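Local coordinates for Ser-thr phosphatase MSPP (Mycobacterium smegmatis, PDB 2JFR), which probably removes phosphate from phosphoserine and phosphothreonine residues of proteins, as a metal-dependent PPM (PP2C-type) phosphatase, at residues A[143-146]-A[147-150]; A[210-213]-A[214-217]. All coordinates share one frame; numbering follows the deposited sequence. Where two conformers were deposited one is given.

Contact 1: residues A[143-146]-A[147-150]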
ATOM      1  N   THR A 143      -7.581  18.135   6.417  1.00 28.28           N
ATOM      2  CA  THR A 143      -7.199  17.732   5.077  1.00 27.21           C
ATOM      3  C   THR A 143      -6.166  16.628   5.067  1.00 22.70           C
ATOM      4  O   THR A 143      -5.510  16.358   6.076  1.00 24.17           O
ATOM      5  CB  THR A 143      -6.586  18.902   4.271  1.00 27.66           C
ATOM      6  OG1 THR A 143      -5.371  19.301   4.856  1.00 28.80           O
ATOM      7  CG2 THR A 143      -7.577  20.105   4.197  1.00 39.28           C
ATOM      8  N   ARG A 144      -6.009  15.940   3.921  1.00 20.96           N
ATOM      9  CA  ARG A 144      -4.958  14.956   3.803  0.63 19.93           C
ATOM     10  C   ARG A 144      -3.551  15.554   4.032  1.00 19.90           C
ATOM     11  O   ARG A 144      -2.676  14.988   4.634  1.00 21.28           O
ATOM     12  CB  ARG A 144      -5.036  14.261   2.445  0.63 19.34           C
ATOM     13  CG  ARG A 144      -6.321  13.490   2.105  0.63 21.79           C
ATOM     14  CD  ARG A 144      -6.042  12.521   0.940  0.63 25.26           C
ATOM     15  NE  ARG A 144      -7.256  12.130   0.203  0.63 19.81           N
ATOM     16  CZ  ARG A 144      -8.004  11.092   0.601  0.63 21.11           C
ATOM     17  NH1 ARG A 144      -7.757  10.301   1.650  0.63 30.48           N
ATOM     18  NH2 ARG A 144      -9.094  10.824  -0.171  0.63 27.80           N
ATOM     19  N   HIS A 145      -3.340  16.786   3.566  1.00 21.23           N
ATOM     20  CA  HIS A 145      -2.054  17.421   3.792  1.00 22.92           C
ATOM     21  C   HIS A 145      -1.801  17.616   5.284  1.00 25.29           C
ATOM     22  O   HIS A 145      -0.749  17.349   5.804  1.00 25.80           O
ATOM     23  CB  HIS A 145      -1.951  18.729   2.976  1.00 23.59           C
ATOM     24  CG  HIS A 145      -0.677  19.447   3.251  1.00 25.25           C
ATOM     25  ND1 HIS A 145       0.536  19.057   2.659  1.00 28.69           N
ATOM     26  CD2 HIS A 145      -0.395  20.481   4.067  1.00 30.64           C
ATOM     27  CE1 HIS A 145       1.489  19.890   3.111  1.00 34.85           C
ATOM     28  NE2 HIS A 145       0.961  20.757   3.961  1.00 33.69           N
ATOM     29  N   GLU A 146      -2.830  18.166   5.953  1.00 26.08           N
ATOM     30  CA  GLU A 146      -2.744  18.311   7.420  1.00 30.59           C
ATOM     31  C   GLU A 146      -2.463  17.003   8.133  1.00 27.32           C
ATOM     32  O   GLU A 146      -1.698  16.986   9.092  1.00 27.47           O
ATOM     33  CB  GLU A 146      -4.053  18.908   8.028  1.00 31.64           C
ATOM     34  CG  GLU A 146      -4.208  20.346   7.611  1.00 38.01           C
ATOM     35  CD  GLU A 146      -5.555  20.976   7.690  1.00 40.91           C
ATOM     36  OE1 GLU A 146      -6.645  20.393   7.830  1.00 38.64           O
ATOM     37  OE2 GLU A 146      -5.534  22.234   7.599  1.00 66.41           O
ATOM     38  N   ALA A 147      -3.109  15.906   7.677  1.00 25.88           N
ATOM     39  CA  ALA A 147      -2.860  14.617   8.281  1.00 23.77           C
ATOM     40  C   ALA A 147      -1.361  14.199   8.230  1.00 22.65           C
ATOM     41  O   ALA A 147      -0.926  13.442   9.086  1.00 22.34           O
ATOM     42  CB  ALA A 147      -3.775  13.579   7.636  1.00 24.73           C
ATOM     43  N   ARG A 148      -0.572  14.664   7.240  1.00 23.62           N
ATOM     44  CA  ARG A 148       0.844  14.316   7.151  1.00 25.23           C
ATOM     45  C   ARG A 148       1.607  14.747   8.382  1.00 23.52           C
ATOM     46  O   ARG A 148       2.609  14.149   8.704  1.00 25.48           O
ATOM     47  CB  ARG A 148       1.686  14.964   5.980  1.00 22.97           C
ATOM     48  CG  ARG A 148       1.229  14.524   4.697  1.00 20.31           C
ATOM     49  CD  ARG A 148       1.937  15.179   3.586  1.00 18.75           C
ATOM     50  NE  ARG A 148       3.356  14.837   3.501  1.00 17.93           N
ATOM     51  CZ  ARG A 148       4.285  15.443   2.767  1.00 18.10           C
ATOM     52  NH1 ARG A 148       3.948  16.421   1.955  1.00 19.56           N
ATOM     53  NH2 ARG A 148       5.545  15.037   2.816  1.00 19.15           N
ATOM     54  N   TRP A 149       1.120  15.834   9.036  1.00 23.05           N
ATOM     55  CA  TRP A 149       1.831  16.470  10.137  1.00 23.34           C
ATOM     56  C   TRP A 149       1.166  16.248  11.444  1.00 21.79           C
ATOM     57  O   TRP A 149       1.671  16.706  12.475  1.00 24.57           O
ATOM     58  CB  TRP A 149       2.024  18.002   9.832  1.00 23.60           C
ATOM     59  CG  TRP A 149       2.386  18.206   8.383  1.00 21.04           C
ATOM     60  CD1 TRP A 149       1.659  18.827   7.453  1.00 25.82           C
ATOM     61  CD2 TRP A 149       3.620  17.740   7.744  1.00 19.57           C
ATOM     62  NE1 TRP A 149       2.296  18.798   6.232  1.00 25.32           N
ATOM     63  CE2 TRP A 149       3.498  18.131   6.400  1.00 22.23           C
ATOM     64  CE3 TRP A 149       4.705  17.027   8.191  1.00 21.93           C
ATOM     65  CZ2 TRP A 149       4.494  17.854   5.418  1.00 24.58           C
ATOM     66  CZ3 TRP A 149       5.691  16.757   7.259  1.00 26.02           C
ATOM     67  CH2 TRP A 149       5.548  17.178   5.919  1.00 26.22           C
ATOM     68  N   HIS A 150       0.073  15.504  11.444  1.00 20.70           N
ATOM     69  CA  HIS A 150      -0.715  15.314  12.666  1.00 20.48           C
ATOM     70  C   HIS A 150       0.089  14.499  13.640  1.00 19.56           C
ATOM     71  O   HIS A 150       0.706  13.476  13.246  1.00 19.98           O
ATOM     72  CB  HIS A 150      -2.048  14.641  12.338  1.00 21.87           C
ATOM     73  CG  HIS A 150      -3.010  14.579  13.481  1.00 21.67           C
ATOM     74  ND1 HIS A 150      -2.888  13.750  14.482  1.00 22.55           N
ATOM     75  CD2 HIS A 150      -4.080  15.332  13.729  1.00 25.45           C
ATOM     76  CE1 HIS A 150      -3.811  13.959  15.368  1.00 23.53           C
ATOM     77  NE2 HIS A 150      -4.594  14.927  14.921  1.00 26.93           N
TER
HETATM   78  O   HOH W   1       1.268  17.017   0.841  1.00 23.56           O
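His-145 and Trp-149 meet in a T-shaped (edge-to-face) pair on the outside of the short helix 144-147, whose start is closed by a capping box. The ring planes stand at 72°, and the indole edge leads with NE1, which lies over one imidazole face, toward its rim, 3.3 Å from His-145 NE2. A chi1 of 176°, placing CG anti to the backbone N, turns the His-145 ring outward and toward the Trp-149 side to receive that edge. In the capping box, Glu-146 N donates to Thr-143 OG1 (3.0 Å), and Thr-143 N donates in return to Glu-146 OE1 (2.8 Å), approaching from above the carboxylate plane.

Backbone bonds carry the turn onward: Ala-147 N reaches Thr-143 O at 2.9 Å, whereas Arg-148 N bonds His-145 O, with a weak second bond to Arg-144 O, and Trp-149 N bonds Glu-146 O.

Arg-148 turns inward, where Phe-189 O and Ala-192 O accept from NE and NH2. Trp-149 CZ2 sits 3.6 Å above the Arg-148 guanidinium plane, over its centre, so the indole touches both basic side chains. One water links these two, 2.8 Å from His-145 ND1 and accepting from Arg-148 NH1 at 3.0 Å.

Contact 2: residues A[210-213]-A[214-217]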
ATOM      1  N   VAL A 210       9.884   4.565  -9.754  1.00 17.25           N
ATOM      2  CA  VAL A 210      10.007   3.945  -8.436  1.00 16.96           C
ATOM      3  C   VAL A 210      11.342   4.287  -7.804  1.00 17.04           C
ATOM      4  O   VAL A 210      11.403   4.518  -6.579  1.00 17.09           O
ATOM      5  CB  VAL A 210       9.732   2.450  -8.427  1.00 16.79           C
ATOM      6  CG1 VAL A 210       8.279   2.143  -8.776  1.00 17.99           C
ATOM      7  CG2 VAL A 210      10.676   1.642  -9.338  1.00 18.58           C
ATOM      8  N   ARG A 211      12.405   4.322  -8.593  1.00 17.52           N
ATOM      9  CA  ARG A 211      13.711   4.695  -8.025  0.52 18.14           C
ATOM     10  C   ARG A 211      13.695   6.140  -7.577  1.00 18.16           C
ATOM     11  O   ARG A 211      14.211   6.460  -6.500  1.00 18.59           O
ATOM     12  CB  ARG A 211      14.773   4.435  -9.065  0.52 20.33           C
ATOM     13  CG  ARG A 211      15.093   2.963  -9.208  0.52 24.02           C
ATOM     14  CD  ARG A 211      16.084   2.741 -10.337  0.52 38.54           C
ATOM     15  NE  ARG A 211      16.099   1.367 -10.765  0.52 49.39           N
ATOM     16  CZ  ARG A 211      16.182   0.943 -12.018  0.52 52.83           C
ATOM     17  NH1 ARG A 211      16.249   1.738 -13.082  0.52 61.98           N
ATOM     18  NH2 ARG A 211      16.189  -0.368 -12.147  0.52 65.32           N
ATOM     19  N   ARG A 212      13.119   7.044  -8.377  1.00 17.86           N
ATOM     20  CA  ARG A 212      13.073   8.437  -7.988  1.00 18.32           C
ATOM     21  C   ARG A 212      12.206   8.643  -6.753  1.00 16.76           C
ATOM     22  O   ARG A 212      12.535   9.492  -5.919  1.00 17.46           O
ATOM     23  CB  ARG A 212      12.609   9.298  -9.137  1.00 19.69           C
ATOM     24  CG  ARG A 212      13.613   9.282 -10.306  1.00 23.41           C
ATOM     25  CD  ARG A 212      13.279  10.313 -11.326  1.00 31.04           C
ATOM     26  NE  ARG A 212      13.272  11.676 -10.842  1.00 36.65           N
ATOM     27  CZ  ARG A 212      12.391  12.581 -11.318  1.00 35.44           C
ATOM     28  NH1 ARG A 212      11.429  12.408 -12.224  1.00 41.81           N
ATOM     29  NH2 ARG A 212      12.540  13.722 -10.781  1.00 44.99           N
ATOM     30  N   LEU A 213      11.122   7.893  -6.617  1.00 16.75           N
ATOM     31  CA  LEU A 213      10.272   8.025  -5.453  1.00 16.50           C
ATOM     32  C   LEU A 213      11.002   7.710  -4.163  1.00 15.68           C
ATOM     33  O   LEU A 213      10.963   8.428  -3.192  1.00 16.70           O
ATOM     34  CB  LEU A 213       9.017   7.191  -5.566  1.00 16.29           C
ATOM     35  CG  LEU A 213       7.968   7.732  -6.545  1.00 16.50           C
ATOM     36  CD1 LEU A 213       7.016   6.660  -6.976  1.00 17.16           C
ATOM     37  CD2 LEU A 213       7.240   8.925  -5.910  1.00 16.94           C
ATOM     38  N   VAL A 214      11.727   6.573  -4.161  1.00 16.39           N
ATOM     39  CA  VAL A 214      12.410   6.259  -2.918  0.67 17.20           C
ATOM     40  C   VAL A 214      13.593   7.204  -2.742  1.00 16.74           C
ATOM     41  O   VAL A 214      13.896   7.547  -1.581  1.00 17.23           O
ATOM     42  CB  VAL A 214      12.815   4.772  -2.834  0.67 16.67           C
ATOM     43  CG1 VAL A 214      11.580   3.876  -2.893  0.67 18.14           C
ATOM     44  CG2 VAL A 214      13.796   4.396  -3.912  0.67 18.14           C
ATOM     45  N   GLU A 215      14.232   7.704  -3.778  1.00 17.05           N
ATOM     46  CA  GLU A 215      15.273   8.725  -3.606  1.00 17.79           C
ATOM     47  C   GLU A 215      14.718  10.000  -3.013  1.00 17.01           C
ATOM     48  O   GLU A 215      15.362  10.585  -2.148  1.00 17.12           O
ATOM     49  CB  GLU A 215      15.945   8.991  -4.937  1.00 20.14           C
ATOM     50  CG  GLU A 215      16.751   7.796  -5.474  1.00 28.28           C
ATOM     51  CD  GLU A 215      17.337   7.993  -6.879  1.00 46.83           C
ATOM     52  OE1 GLU A 215      17.071   9.090  -7.479  1.00 64.15           O
ATOM     53  OE2 GLU A 215      18.088   7.131  -7.445  1.00 72.51           O
ATOM     54  N   VAL A 216      13.550  10.447  -3.468  1.00 16.58           N
ATOM     55  CA  VAL A 216      12.949  11.639  -2.908  1.00 16.19           C
ATOM     56  C   VAL A 216      12.736  11.446  -1.388  1.00 15.79           C
ATOM     57  O   VAL A 216      13.043  12.335  -0.585  1.00 16.27           O
ATOM     58  CB  VAL A 216      11.651  11.966  -3.633  1.00 17.20           C
ATOM     59  CG1 VAL A 216      10.841  12.986  -2.862  1.00 18.85           C
ATOM     60  CG2 VAL A 216      11.991  12.472  -5.040  1.00 19.20           C
ATOM     61  N   ALA A 217      12.196  10.325  -1.013  1.00 15.51           N
ATOM     62  CA  ALA A 217      11.921  10.083   0.391  1.00 15.90           C
ATOM     63  C   ALA A 217      13.218   9.996   1.191  1.00 15.33           C
ATOM     64  O   ALA A 217      13.319  10.495   2.314  1.00 15.76           O
ATOM     65  CB  ALA A 217      11.105   8.804   0.545  1.00 17.57           C
TER
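Helix 206-219, which packs against strands 226-233 and 5-13 of one beta sheet of the PP2C fold, supplies both halves of this contact, and Glu-215 and Val-216 lie back over the carbonyls of Arg-211 and Arg-212. Four successive i to i+4 bonds hold the turns together: Val-214 N to Val-210 O, Glu-215 N to Arg-211 O, Val-216 N to Arg-212 O and Ala-217 N to Leu-213 O. The shortest joins Val-216 N to Arg-212 O at 2.8 Å.

Side-chain carbons also rest on these oxygens: Val-216 CG2 lies 3.2 Å from Arg-212 O. Val-210 and Val-214 touch strands 226-233 and 5-13, while Leu-213 and Val-216 pack on helix 194-201 and on the loop residues Leu-188 and Ala-192.

Arg-212 directs its guanidinium out of the contact, to a salt bridge with Asp-199 and a hydrogen bond to Ser-203; Arg-212 NE remains 5.7 Å from Glu-215 OE1. Glu-215 runs extended back along the helix toward its N-terminal end. With chi1 at -67°, CG is anti to the carbonyl carbon, which sets Glu-215 CG 3.0 Å from Arg-211 O.

Contacts 1 and 2 are separate local elements of one PP2C domain, in series along the chain: their centres lie 21 Å apart and their nearest atoms about 8 Å apart, without touching. The loop around Ala-192 connects them indirectly, since Ala-192 O accepts from Arg-148 of contact 1 and the Ala-192 side chain touches Val-216 of contact 2. Both also approach the metal centre from their second halves. The Arg-148 side chain is about 8 Å from a bound magnesium ion and 13 Å from manganese; that of Ala-217 is about 11 Å from either metal and about 8 Å from the side chain of the manganese ligand Asp-224. Neither contact supplies a metal ligand.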